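Cryptochrome DASH, chloroplastic/mitochondrial (Arabidopsis thaliana, PDB 2J4D) repairs cyclobutane pyrimidine dimers in single-stranded DNA, binding FAD and a folate light antenna, and may also serve as a blue-light photoreceptor. Local coordinates at residues D267-Y272 / Q307-E312; R77-T82 / P88-L93; P29-V34 / K60-S65. One frame throughout, in Å; residues are numbered along the deposited sequence.

The three contacts follow one another along the chain, contact 3 first, then contact 2, then contact 1, and none touches another. Contact 2 and the helix side of contact 3 belong to the alpha/beta domain; in contact 3 the loop 29-34 packs on the end of helix 56-63, which links strands 41-46 and 67-74, and contact 2 lies in the loop from strand 67-74 to helix 92-111, beside the folate. Contact 1 lies among the helices that carry FAD. Its centre is about 37 Å from that of contact 2, on the opposite side of the chain's centre, and about 33 Å from that of contact 3. Contacts 2 and 1 thus each reach a different cofactor, whereas contact 3 is structural packing.

Contact 1. Residues D267-Y272 / Q307-E312; sequences DLLKVY and QRYEKE. With FAD (flavin-adenine dinucleotide), chain C.
Asp-267 receives the hydroxyl of Tyr-309: Tyr-309 OH donates to Asp-267 OD1 at 2.5 Å, arriving from above the carboxylate, 45° out of its plane, while OD1 lies at the edge of the phenol ring. The same oxygen also forms a salt bridge with Arg-313, so two donors share it, and the negative charge would be expected to strengthen the hold on the phenol. Leu-269 reaches the ring from another direction. Its CG is turned away from the backbone N (chi1 -179°), which sends CD2 over one ring face, 4.0 Å from the centroid of the Tyr-309 ring in a CH-pi contact; Leu-269 CB meets Tyr-309 CZ at 3.9 Å. Trp-264 of helix 252-265 adds an edge-to-face contact to the same ring. The tyrosine thus joins helix 299-312 to the turn between helices 252-265 and 272-275, in the helical part of the photolyase fold that carries the flavin cofactor. Replacing Tyr-309 by alanine would probably leave Asp-267 without its hydroxyl donor and open a gap beneath Leu-269. At Lys-270 the backbone N gives a weak bond to Tyr-309 OH (3.3 Å), and the side chain passes the oxygen with CG, also 3.3 Å from Tyr-309 OH. Farther out, Lys-270 NZ bends back to a long salt bridge with Asp-267 OD2, 3.9 Å away. The segment ends at Tyr-272, whose OH gives a very short bond of 2.5 Å to FAD O2A, the phosphate oxygen lying at the ring edge; Arg-276 is a further partner of this hydroxyl.

Contact 2. Residues R77-T82 / P88-L93; sequences RLFHTT and PKTGAL. With MHF (5,10-methenyl-6,7,8-trihydrofolic acid), chain D.
Lys-89 runs past a row of backbone carbonyls of the 77-82 segment on its way to the folate. It enters from a single beta bridge of Thr-81 with Pro-88, where Lys-89 N donates to His-80 O at 2.9 Å, nearly straight at 164° but from above the carbonyl plane. Its CB sits beside the same turn of chain, 3.3 Å from Leu-78 O. With CG anti to the backbone N (chi1 -178°), the next carbon stays by these oxygens, CG being 3.3 Å from Leu-78 O and 3.6 Å from Arg-77 O. A bend at chi2 (63°) then redirects the chain; Lys-89 CD passes Thr-81 O at 4.0 Å. The extended remainder carries Lys-89 NZ to the pterin, 3.5 Å from MHF N8. Here the ammonium forms salt bridges with Glu-417 and Glu-148, both residues of the folate pocket.

The neighbouring Thr-90 ties down the other end of the loop: its OG1 donates to Leu-78 O at 2.7 Å, while its CG2 methyl rests 3.7 Å from Phe-79 CE1. Just beyond, Gly-91 is the N-cap of helix 92-111, so the pair of segments closes the link between strand 67-74 and that helix in the alpha/beta domain of the photolyase family. Thr-82 adds its CG2 against the Pro-88 carbonyl.

The chemistry is divided along the lysine: the methylene part lies along peptide oxygens, two of them already hydrogen-bonded across the contact, which leaves the charge to be delivered at the pterin, where two carboxylates probably keep the amine protonated and in place.

Contact 3. Residues P29-V34 / K60-S65; sequences PSSSSV and KAWSSS
Trp-62, on the last turn of helix 56-63, supplies the surface on which Ser-31 and Val-34 settle. Its side chain extends anti to the backbone N (chi1 172°), carrying the six-membered half of the indole out toward the 29-34 segment. Ser-31 CB comes up at the ring edge, in the plane of the indole, 3.7 Å from Trp-62 CH2. Val-34 instead brings a methyl over one face, its CG2 lying 4.0 Å from Trp-62 CH2; the still closer approach modelled for its other methyl is doubtful. Edge and face of one indole are therefore used by two residues that stand at the ends of a type I beta turn, Ser-31 to Val-34, which is closed by the bond from Val-34 N to Ser-31 O (2.9 Å). An ST turn overlaps its start, Ser-30 OG accepting from Ser-32 N. Ser-63 comes next and meets the same valine: its CA is 4.0 Å from Val-34 CG2, while its hydroxyl is bonded back to the Tyr-59 carbonyl. The next two serines finish the helix end, Ser-64 OG donating to Lys-60 O and Ser-65 OG to Ala-61 O, each at 2.7 Å, so that hydroxyls occupy two carbonyls of the final turn. Pro-214 and Leu-217 from a distant loop also touch the indole. Around this, the 29-34 segment runs from helix 12-26 toward strand 41-46, whereas helix 56-63 leans with Ala-61 on Thr-42 of that strand and on Phe-140 of strand 138-142, its neighbour in the parallel sheet.

Contact 1. Residues D267-Y272 / Q307-E312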
loop_
_atom_site.group_PDB
_atom_site.type_symbol
_atom_site.label_atom_id
_atom_site.label_comp_id
_atom_site.label_asym_id
_atom_site.label_seq_id
_atom_site.Cartn_x
_atom_site.Cartn_y
_atom_site.Cartn_z
ATOM N N ASP A 267 -15.322 5.696 -16.428
ATOM C CA ASP A 267 -15.794 7.035 -16.060
ATOM C C ASP A 267 -16.490 7.026 -14.691
ATOM O O ASP A 267 -17.538 7.643 -14.502
ATOM C CB ASP A 267 -16.748 7.529 -17.162
ATOM C CG ASP A 267 -16.968 9.036 -17.139
ATOM O OD1 ASP A 267 -16.062 9.782 -16.708
ATOM O OD2 ASP A 267 -18.050 9.473 -17.585
ATOM N N LEU A 268 -15.893 6.332 -13.728
ATOM C CA LEU A 268 -16.475 6.236 -12.396
ATOM C C LEU A 268 -15.996 7.297 -11.413
ATOM O O LEU A 268 -16.577 7.456 -10.340
ATOM C CB LEU A 268 -16.198 4.854 -11.806
ATOM C CG LEU A 268 -16.921 3.715 -12.522
ATOM C CD1 LEU A 268 -16.472 2.379 -11.966
ATOM C CD2 LEU A 268 -18.427 3.893 -12.347
ATOM N N LEU A 269 -14.947 8.027 -11.771
ATOM C CA LEU A 269 -14.418 9.037 -10.863
ATOM C C LEU A 269 -15.452 10.073 -10.459
ATOM O O LEU A 269 -15.471 10.515 -9.310
ATOM C CB LEU A 269 -13.201 9.738 -11.479
ATOM C CG LEU A 269 -12.553 10.817 -10.596
ATOM C CD1 LEU A 269 -12.165 10.213 -9.251
ATOM C CD2 LEU A 269 -11.339 11.417 -11.306
ATOM N N LYS A 270 -16.324 10.448 -11.389
ATOM C CA LYS A 270 -17.336 11.458 -11.093
ATOM C C LYS A 270 -18.411 11.051 -10.087
ATOM O O LYS A 270 -19.242 11.882 -9.712
ATOM C CB LYS A 270 -18.004 11.934 -12.385
ATOM C CG LYS A 270 -18.708 10.842 -13.163
ATOM C CD LYS A 270 -19.407 11.430 -14.373
ATOM C CE LYS A 270 -19.806 10.351 -15.363
ATOM N NZ LYS A 270 -20.649 9.307 -14.738
ATOM N N VAL A 271 -18.414 9.793 -9.650
ATOM C CA VAL A 271 -19.403 9.344 -8.659
ATOM C C VAL A 271 -18.728 8.657 -7.480
ATOM O O VAL A 271 -19.393 8.110 -6.591
ATOM C CB VAL A 271 -20.445 8.362 -9.259
ATOM C CG1 VAL A 271 -21.165 9.023 -10.412
ATOM C CG2 VAL A 271 -19.772 7.067 -9.700
ATOM N N TYR A 272 -17.401 8.713 -7.476
ATOM C CA TYR A 272 -16.588 8.108 -6.429
ATOM C C TYR A 272 -17.079 8.388 -5.003
ATOM O O TYR A 272 -17.258 7.464 -4.215
ATOM C CB TYR A 272 -15.128 8.576 -6.571
ATOM C CG TYR A 272 -14.280 8.268 -5.361
ATOM C CD1 TYR A 272 -13.920 6.954 -5.053
ATOM C CD2 TYR A 272 -13.932 9.275 -4.458
ATOM C CE1 TYR A 272 -13.254 6.648 -3.874
ATOM C CE2 TYR A 272 -13.266 8.982 -3.275
ATOM C CZ TYR A 272 -12.937 7.665 -2.985
ATOM O OH TYR A 272 -12.355 7.354 -1.776
ATOM N N GLN A 307 -6.580 15.990 -12.646
ATOM C CA GLN A 307 -6.641 17.328 -13.235
ATOM C C GLN A 307 -7.128 17.238 -14.673
ATOM O O GLN A 307 -7.956 18.040 -15.115
ATOM C CB GLN A 307 -5.262 17.990 -13.244
ATOM C CG GLN A 307 -4.743 18.469 -11.898
ATOM C CD GLN A 307 -3.363 19.089 -12.039
ATOM O OE1 GLN A 307 -2.412 18.435 -12.494
ATOM N NE2 GLN A 307 -3.247 20.359 -11.665
ATOM N N ARG A 308 -6.595 16.274 -15.414
ATOM C CA ARG A 308 -6.998 16.114 -16.801
ATOM C C ARG A 308 -8.471 15.724 -16.883
ATOM O O ARG A 308 -9.207 16.209 -17.751
ATOM C CB ARG A 308 -6.125 15.071 -17.509
ATOM C CG ARG A 308 -6.353 15.085 -19.020
ATOM C CD ARG A 308 -5.270 14.366 -19.814
ATOM N NE ARG A 308 -5.514 12.932 -19.915
ATOM C CZ ARG A 308 -4.962 12.030 -19.118
ATOM N NH1 ARG A 308 -4.131 12.424 -18.164
ATOM N NH2 ARG A 308 -5.243 10.741 -19.274
ATOM N N TYR A 309 -8.905 14.861 -15.968
ATOM C CA TYR A 309 -10.298 14.431 -15.940
ATOM C C TYR A 309 -11.210 15.628 -15.692
ATOM O O TYR A 309 -12.230 15.802 -16.379
ATOM C CB TYR A 309 -10.510 13.398 -14.835
ATOM C CG TYR A 309 -11.900 12.791 -14.792
ATOM C CD1 TYR A 309 -12.180 11.591 -15.448
ATOM C CD2 TYR A 309 -12.926 13.397 -14.063
ATOM C CE1 TYR A 309 -13.445 11.004 -15.372
ATOM C CE2 TYR A 309 -14.189 12.823 -13.982
ATOM C CZ TYR A 309 -14.444 11.624 -14.636
ATOM O OH TYR A 309 -15.690 11.038 -14.534
ATOM N N GLU A 310 -10.843 16.458 -14.718
ATOM C CA GLU A 310 -11.647 17.627 -14.385
ATOM C C GLU A 310 -11.755 18.589 -15.560
ATOM O O GLU A 310 -12.796 19.212 -15.759
ATOM C CB GLU A 310 -11.073 18.361 -13.164
ATOM C CG GLU A 310 -11.106 17.536 -11.883
ATOM C CD GLU A 310 -10.976 18.381 -10.639
ATOM O OE1 GLU A 310 -10.230 19.385 -10.673
ATOM O OE2 GLU A 310 -11.607 18.034 -9.617
ATOM N N LYS A 311 -10.686 18.697 -16.345
ATOM C CA LYS A 311 -10.681 19.590 -17.500
ATOM C C LYS A 311 -11.477 19.039 -18.682
ATOM O O LYS A 311 -12.254 19.756 -19.312
ATOM C CB LYS A 311 -9.242 19.851 -17.957
ATOM C CG LYS A 311 -9.120 20.733 -19.204
ATOM C CD LYS A 311 -7.658 20.888 -19.626
ATOM C CE LYS A 311 -7.490 21.874 -20.780
ATOM N NZ LYS A 311 -8.162 21.421 -22.036
ATOM N N GLU A 312 -11.287 17.760 -18.972
ATOM C CA GLU A 312 -11.955 17.141 -20.103
ATOM C C GLU A 312 -13.369 16.631 -19.862
ATOM O O GLU A 312 -14.201 16.651 -20.774
ATOM C CB GLU A 312 -11.094 15.999 -20.632
ATOM C CG GLU A 312 -9.749 16.445 -21.204
ATOM C CD GLU A 312 -8.881 15.262 -21.621
ATOM O OE1 GLU A 312 -9.386 14.122 -21.582
ATOM O OE2 GLU A 312 -7.701 15.468 -21.988
HETATM P PA FAD C . -10.268 4.799 -1.972
HETATM O O1A FAD C . -10.389 4.662 -3.438
HETATM O O2A FAD C . -11.458 5.156 -1.163
HETATM O O5B FAD C . -9.122 5.869 -1.614
HETATM C C5B FAD C . -8.112 6.219 -2.587
HETATM C C4B FAD C . -6.742 6.136 -1.904
HETATM O O4B FAD C . -6.738 7.029 -0.791
HETATM C C3B FAD C . -6.388 4.769 -1.330
HETATM O O3B FAD C . -5.911 3.868 -2.315
HETATM C C2B FAD C . -5.388 5.148 -0.281
HETATM O O2B FAD C . -4.055 5.245 -0.732
HETATM C C1B FAD C . -5.949 6.470 0.273
HETATM N N9A FAD C . -6.804 6.340 1.472
HETATM C C8A FAD C . -8.183 6.287 1.527
HETATM N N7A FAD C . -8.640 6.178 2.767
HETATM C C5A FAD C . -7.512 6.165 3.557
HETATM C C6A FAD C . -7.336 6.060 4.957
HETATM N N6A FAD C . -8.327 5.973 5.835
HETATM N N1A FAD C . -6.037 6.067 5.436
HETATM C C2A FAD C . -4.979 6.156 4.563
HETATM N N3A FAD C . -5.078 6.257 3.216
HETATM C C4A FAD C . -6.361 6.244 2.762
HETATM N N1 FAD C . -4.697 1.701 3.625
HETATM C C2 FAD C . -3.484 1.328 3.086
HETATM O O2 FAD C . -3.069 1.834 2.060
HETATM N N3 FAD C . -2.735 0.345 3.751
HETATM C C4 FAD C . -3.142 -0.284 4.926
HETATM O O4 FAD C . -2.432 -1.152 5.466
HETATM C C4X FAD C . -4.389 0.104 5.472
HETATM N N5 FAD C . -4.881 -0.478 6.651
HETATM C C5X FAD C . -6.056 -0.010 7.245
HETATM C C6 FAD C . -6.478 -0.508 8.484
HETATM C C7 FAD C . -7.662 -0.059 9.113
HETATM C C7M FAD C . -8.060 -0.635 10.450
HETATM C C8 FAD C . -8.453 0.945 8.445
HETATM C C8M FAD C . -9.741 1.489 9.042
HETATM C C9 FAD C . -8.037 1.455 7.199
HETATM C C9A FAD C . -6.840 0.995 6.573
HETATM N N10 FAD C . -6.397 1.491 5.311
HETATM C C10 FAD C . -5.143 1.103 4.789
HETATM C "C1'" FAD C . -7.038 2.708 4.716
HETATM C "C2'" FAD C . -8.190 2.470 3.718
HETATM O "O2'" FAD C . -9.143 1.589 4.288
HETATM C "C3'" FAD C . -7.640 1.869 2.426
HETATM O "O3'" FAD C . -6.616 2.715 1.868
HETATM C "C4'" FAD C . -8.684 1.681 1.311
HETATM O "O4'" FAD C . -9.706 0.777 1.734
HETATM C "C5'" FAD C . -7.990 1.136 0.070
HETATM O "O5'" FAD C . -8.938 0.976 -0.989
HETATM P P FAD C . -9.218 2.024 -2.134
HETATM O O1P FAD C . -7.934 2.180 -2.838
HETATM O O2P FAD C . -10.337 1.524 -2.979
HETATM O O3P FAD C . -9.774 3.350 -1.461
#

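Contact 2. Residues R77-T82 / P88-L93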
loop_
_atom_site.group_PDB
_atom_site.type_symbol
_atom_site.label_atom_id
_atom_site.label_comp_id
_atom_site.label_asym_id
_atom_site.label_seq_id
_atom_site.Cartn_x
_atom_site.Cartn_y
_atom_site.Cartn_z
ATOM N N ARG A 77 14.122 -10.929 6.044
ATOM C CA ARG A 77 13.309 -10.495 7.173
ATOM C C ARG A 77 11.857 -10.226 6.760
ATOM O O ARG A 77 10.958 -10.272 7.589
ATOM C CB ARG A 77 13.928 -9.246 7.807
ATOM C CG ARG A 77 15.253 -9.534 8.508
ATOM C CD ARG A 77 16.058 -8.269 8.791
ATOM N NE ARG A 77 16.480 -7.621 7.552
ATOM C CZ ARG A 77 17.578 -6.886 7.425
ATOM N NH1 ARG A 77 18.378 -6.697 8.468
ATOM N NH2 ARG A 77 17.884 -6.354 6.252
ATOM N N LEU A 78 11.635 -9.965 5.474
ATOM C CA LEU A 78 10.292 -9.691 4.968
ATOM C C LEU A 78 9.419 -10.950 5.025
ATOM O O LEU A 78 8.188 -10.877 4.970
ATOM C CB LEU A 78 10.382 -9.186 3.527
ATOM C CG LEU A 78 9.117 -8.608 2.897
ATOM C CD1 LEU A 78 8.696 -7.364 3.665
ATOM C CD2 LEU A 78 9.380 -8.266 1.435
ATOM N N PHE A 79 10.063 -12.104 5.148
ATOM C CA PHE A 79 9.332 -13.353 5.201
ATOM C C PHE A 79 9.531 -14.130 6.482
ATOM O O PHE A 79 9.522 -15.362 6.479
ATOM C CB PHE A 79 9.685 -14.202 3.987
ATOM C CG PHE A 79 9.242 -13.581 2.706
ATOM C CD1 PHE A 79 7.924 -13.702 2.288
ATOM C CD2 PHE A 79 10.116 -12.793 1.964
ATOM C CE1 PHE A 79 7.477 -13.040 1.147
ATOM C CE2 PHE A 79 9.679 -12.125 0.822
ATOM C CZ PHE A 79 8.358 -12.249 0.417
ATOM N N HIS A 80 9.731 -13.401 7.574
ATOM C CA HIS A 80 9.852 -14.022 8.880
ATOM C C HIS A 80 8.484 -13.843 9.523
ATOM O O HIS A 80 7.490 -14.196 8.900
ATOM C CB HIS A 80 10.971 -13.365 9.692
ATOM C CG HIS A 80 12.340 -13.782 9.252
ATOM N ND1 HIS A 80 13.486 -13.128 9.647
ATOM C CD2 HIS A 80 12.743 -14.800 8.452
ATOM C CE1 HIS A 80 14.536 -13.722 9.106
ATOM N NE2 HIS A 80 14.112 -14.740 8.378
ATOM N N THR A 81 8.398 -13.281 10.727
ATOM C CA THR A 81 7.083 -13.130 11.362
ATOM C C THR A 81 6.790 -11.741 11.914
ATOM O O THR A 81 7.696 -10.921 12.072
ATOM C CB THR A 81 6.921 -14.135 12.512
ATOM O OG1 THR A 81 7.998 -13.964 13.440
ATOM C CG2 THR A 81 6.936 -15.565 11.977
ATOM N N THR A 82 5.521 -11.478 12.216
ATOM C CA THR A 82 5.148 -10.180 12.760
ATOM C C THR A 82 5.740 -9.997 14.154
ATOM O O THR A 82 6.029 -10.963 14.859
ATOM C CB THR A 82 3.617 -9.978 12.770
ATOM O OG1 THR A 82 2.987 -11.017 13.526
ATOM C CG2 THR A 82 3.084 -9.996 11.336
ATOM N N PRO A 88 2.717 -14.610 9.892
ATOM C CA PRO A 88 3.699 -14.456 8.804
ATOM C C PRO A 88 3.934 -12.959 8.523
ATOM O O PRO A 88 2.976 -12.187 8.469
ATOM C CB PRO A 88 3.027 -15.153 7.628
ATOM C CG PRO A 88 2.156 -16.193 8.299
ATOM C CD PRO A 88 1.580 -15.447 9.469
ATOM N N LYS A 89 5.192 -12.551 8.350
ATOM C CA LYS A 89 5.496 -11.142 8.096
ATOM C C LYS A 89 4.835 -10.700 6.789
ATOM O O LYS A 89 4.276 -9.604 6.697
ATOM C CB LYS A 89 7.013 -10.927 8.049
ATOM C CG LYS A 89 7.452 -9.476 7.839
ATOM C CD LYS A 89 7.016 -8.552 8.985
ATOM C CE LYS A 89 7.684 -7.174 8.847
ATOM N NZ LYS A 89 7.212 -6.181 9.868
ATOM N N THR A 90 4.905 -11.568 5.784
ATOM C CA THR A 90 4.283 -11.314 4.494
ATOM C C THR A 90 3.459 -12.545 4.097
ATOM O O THR A 90 4.003 -13.625 3.847
ATOM C CB THR A 90 5.321 -11.036 3.390
ATOM O OG1 THR A 90 6.027 -9.825 3.686
ATOM C CG2 THR A 90 4.628 -10.886 2.040
ATOM N N GLY A 91 2.143 -12.374 4.057
ATOM C CA GLY A 91 1.267 -13.468 3.681
ATOM C C GLY A 91 1.423 -13.823 2.213
ATOM O O GLY A 91 1.965 -13.044 1.418
ATOM N N ALA A 92 0.924 -14.999 1.854
ATOM C CA ALA A 92 1.016 -15.517 0.493
ATOM C C ALA A 92 0.445 -14.605 -0.589
ATOM O O ALA A 92 1.055 -14.447 -1.649
ATOM C CB ALA A 92 0.344 -16.891 0.422
ATOM N N LEU A 93 -0.716 -14.005 -0.341
ATOM C CA LEU A 93 -1.304 -13.148 -1.364
ATOM C C LEU A 93 -0.472 -11.897 -1.645
ATOM O O LEU A 93 -0.277 -11.546 -2.806
ATOM C CB LEU A 93 -2.747 -12.774 -1.006
ATOM C CG LEU A 93 -3.741 -13.948 -0.943
ATOM C CD1 LEU A 93 -5.101 -13.429 -0.541
ATOM C CD2 LEU A 93 -3.827 -14.655 -2.285
HETATM N N1 MHF D . 6.109 -2.822 9.512
HETATM C C2 MHF D . 6.987 -2.007 8.836
HETATM N NA2 MHF D . 6.904 -1.927 7.477
HETATM N N3 MHF D . 7.923 -1.294 9.485
HETATM C C4 MHF D . 8.055 -1.367 10.845
HETATM O O4 MHF D . 8.930 -0.710 11.424
HETATM C C4A MHF D . 7.176 -2.216 11.580
HETATM N N5 MHF D . 7.249 -2.403 12.984
HETATM C C6 MHF D . 6.559 -3.548 13.671
HETATM C C7 MHF D . 5.129 -3.611 13.088
HETATM N N8 MHF D . 5.299 -3.763 11.605
HETATM C C8A MHF D . 6.184 -2.942 10.890
HETATM C C9 MHF D . 6.653 -3.260 15.196
HETATM N N10 MHF D . 7.250 -1.903 15.234
HETATM C C11 MHF D . 8.074 -1.781 14.023
HETATM C C12 MHF D . 9.481 -0.935 18.779
HETATM C C13 MHF D . 8.151 -1.448 18.852
HETATM C C14 MHF D . 7.450 -1.782 17.695
HETATM C C15 MHF D . 8.044 -1.622 16.415
HETATM C C16 MHF D . 9.405 -1.123 16.340
HETATM C C17 MHF D . 10.113 -0.787 17.511
HETATM C C MHF D . 10.172 -0.541 20.036
HETATM O O MHF D . 9.580 -0.664 21.103
HETATM N N MHF D . 11.425 -0.033 20.019
HETATM C CA MHF D . 12.066 0.373 21.270
HETATM C CB MHF D . 13.585 0.252 21.160
HETATM C CG MHF D . 14.073 -1.144 20.863
HETATM C CD MHF D . 13.626 -2.140 21.909
HETATM O OE1 MHF D . 14.134 -2.067 23.048
HETATM O OE2 MHF D . 12.754 -2.983 21.597
HETATM C CT MHF D . 11.697 1.821 21.605
HETATM O O1 MHF D . 11.187 2.527 20.709
HETATM O O2 MHF D . 11.926 2.244 22.757
#

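Contact 3. Residues P29-V34 / K60-S65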
loop_
_atom_site.group_PDB
_atom_site.type_symbol
_atom_site.label_atom_id
_atom_site.label_comp_id
_atom_site.label_asym_id
_atom_site.label_seq_id
_atom_site.Cartn_x
_atom_site.Cartn_y
_atom_site.Cartn_z
ATOM N N PRO A 29 10.510 15.122 -22.611
ATOM C CA PRO A 29 10.659 15.598 -23.993
ATOM C C PRO A 29 12.070 15.449 -24.547
ATOM O O PRO A 29 12.267 14.982 -25.672
ATOM C CB PRO A 29 10.231 17.062 -23.903
ATOM C CG PRO A 29 9.237 17.050 -22.782
ATOM C CD PRO A 29 9.923 16.173 -21.765
ATOM N N SER A 30 13.053 15.858 -23.755
ATOM C CA SER A 30 14.438 15.764 -24.179
ATOM C C SER A 30 15.391 15.713 -22.997
ATOM O O SER A 30 15.113 16.259 -21.931
ATOM C CB SER A 30 14.807 16.956 -25.065
ATOM O OG SER A 30 16.191 16.950 -25.370
ATOM N N SER A 31 16.508 15.027 -23.210
ATOM C CA SER A 31 17.542 14.895 -22.200
ATOM C C SER A 31 18.637 15.892 -22.552
ATOM O O SER A 31 19.712 15.861 -21.954
ATOM C CB SER A 31 18.166 13.497 -22.223
ATOM O OG SER A 31 17.273 12.512 -22.696
ATOM N N SER A 32 18.371 16.762 -23.525
ATOM C CA SER A 32 19.372 17.744 -23.957
ATOM C C SER A 32 20.232 18.285 -22.806
ATOM O O SER A 32 21.426 18.001 -22.736
ATOM C CB SER A 32 18.698 18.922 -24.685
ATOM O OG SER A 32 18.162 19.871 -23.782
ATOM N N SER A 33 19.599 19.017 -21.890
ATOM C CA SER A 33 20.287 19.656 -20.764
ATOM C C SER A 33 20.980 18.784 -19.712
ATOM O O SER A 33 21.567 19.314 -18.764
ATOM C CB SER A 33 19.320 20.610 -20.045
ATOM O OG SER A 33 18.993 20.123 -18.753
ATOM N N VAL A 34 20.908 17.465 -19.817
ATOM C CA VAL A 34 21.599 16.661 -18.814
ATOM C C VAL A 34 22.789 15.936 -19.414
ATOM O O VAL A 34 22.659 15.159 -20.365
ATOM C CB VAL A 34 20.651 15.666 -18.104
ATOM C CG1 VAL A 34 19.626 15.173 -19.069
ATOM C CG2 VAL A 34 21.453 14.518 -17.482
ATOM N N LYS A 60 17.201 11.045 -10.285
ATOM C CA LYS A 60 18.443 11.565 -9.710
ATOM C C LYS A 60 19.627 10.645 -9.985
ATOM O O LYS A 60 20.760 11.107 -10.183
ATOM C CB LYS A 60 18.271 11.786 -8.203
ATOM C CG LYS A 60 19.492 12.370 -7.491
ATOM C CD LYS A 60 20.006 13.652 -8.145
ATOM C CE LYS A 60 20.983 14.401 -7.237
ATOM N NZ LYS A 60 20.331 15.543 -6.522
ATOM N N ALA A 61 19.364 9.344 -10.000
ATOM C CA ALA A 61 20.405 8.358 -10.272
ATOM C C ALA A 61 20.894 8.528 -11.712
ATOM O O ALA A 61 22.098 8.554 -11.987
ATOM C CB ALA A 61 19.853 6.960 -10.077
ATOM N N TRP A 62 19.942 8.648 -12.627
ATOM C CA TRP A 62 20.244 8.812 -14.041
ATOM C C TRP A 62 20.990 10.106 -14.342
ATOM O O TRP A 62 21.967 10.105 -15.087
ATOM C CB TRP A 62 18.944 8.779 -14.842
ATOM C CG TRP A 62 19.103 9.132 -16.288
ATOM C CD1 TRP A 62 19.619 8.344 -17.280
ATOM C CD2 TRP A 62 18.724 10.363 -16.909
ATOM N NE1 TRP A 62 19.578 9.011 -18.483
ATOM C CE2 TRP A 62 19.036 10.252 -18.283
ATOM C CE3 TRP A 62 18.151 11.552 -16.437
ATOM C CZ2 TRP A 62 18.792 11.287 -19.192
ATOM C CZ3 TRP A 62 17.908 12.582 -17.343
ATOM C CH2 TRP A 62 18.230 12.440 -18.704
ATOM N N SER A 63 20.541 11.205 -13.752
ATOM C CA SER A 63 21.155 12.497 -14.015
ATOM C C SER A 63 22.494 12.725 -13.323
ATOM O O SER A 63 23.195 13.684 -13.633
ATOM C CB SER A 63 20.187 13.627 -13.646
ATOM O OG SER A 63 19.874 13.595 -12.269
ATOM N N SER A 64 22.863 11.842 -12.403
ATOM C CA SER A 64 24.128 12.010 -11.703
ATOM C C SER A 64 25.117 10.880 -11.981
ATOM O O SER A 64 26.064 10.674 -11.220
ATOM C CB SER A 64 23.870 12.113 -10.201
ATOM O OG SER A 64 23.373 10.893 -9.693
ATOM N N SER A 65 24.905 10.160 -13.075
ATOM C CA SER A 65 25.770 9.043 -13.441
ATOM C C SER A 65 25.821 8.879 -14.956
ATOM O O SER A 65 25.126 9.587 -15.686
ATOM C CB SER A 65 25.218 7.748 -12.857
ATOM O OG SER A 65 24.024 7.384 -13.537
#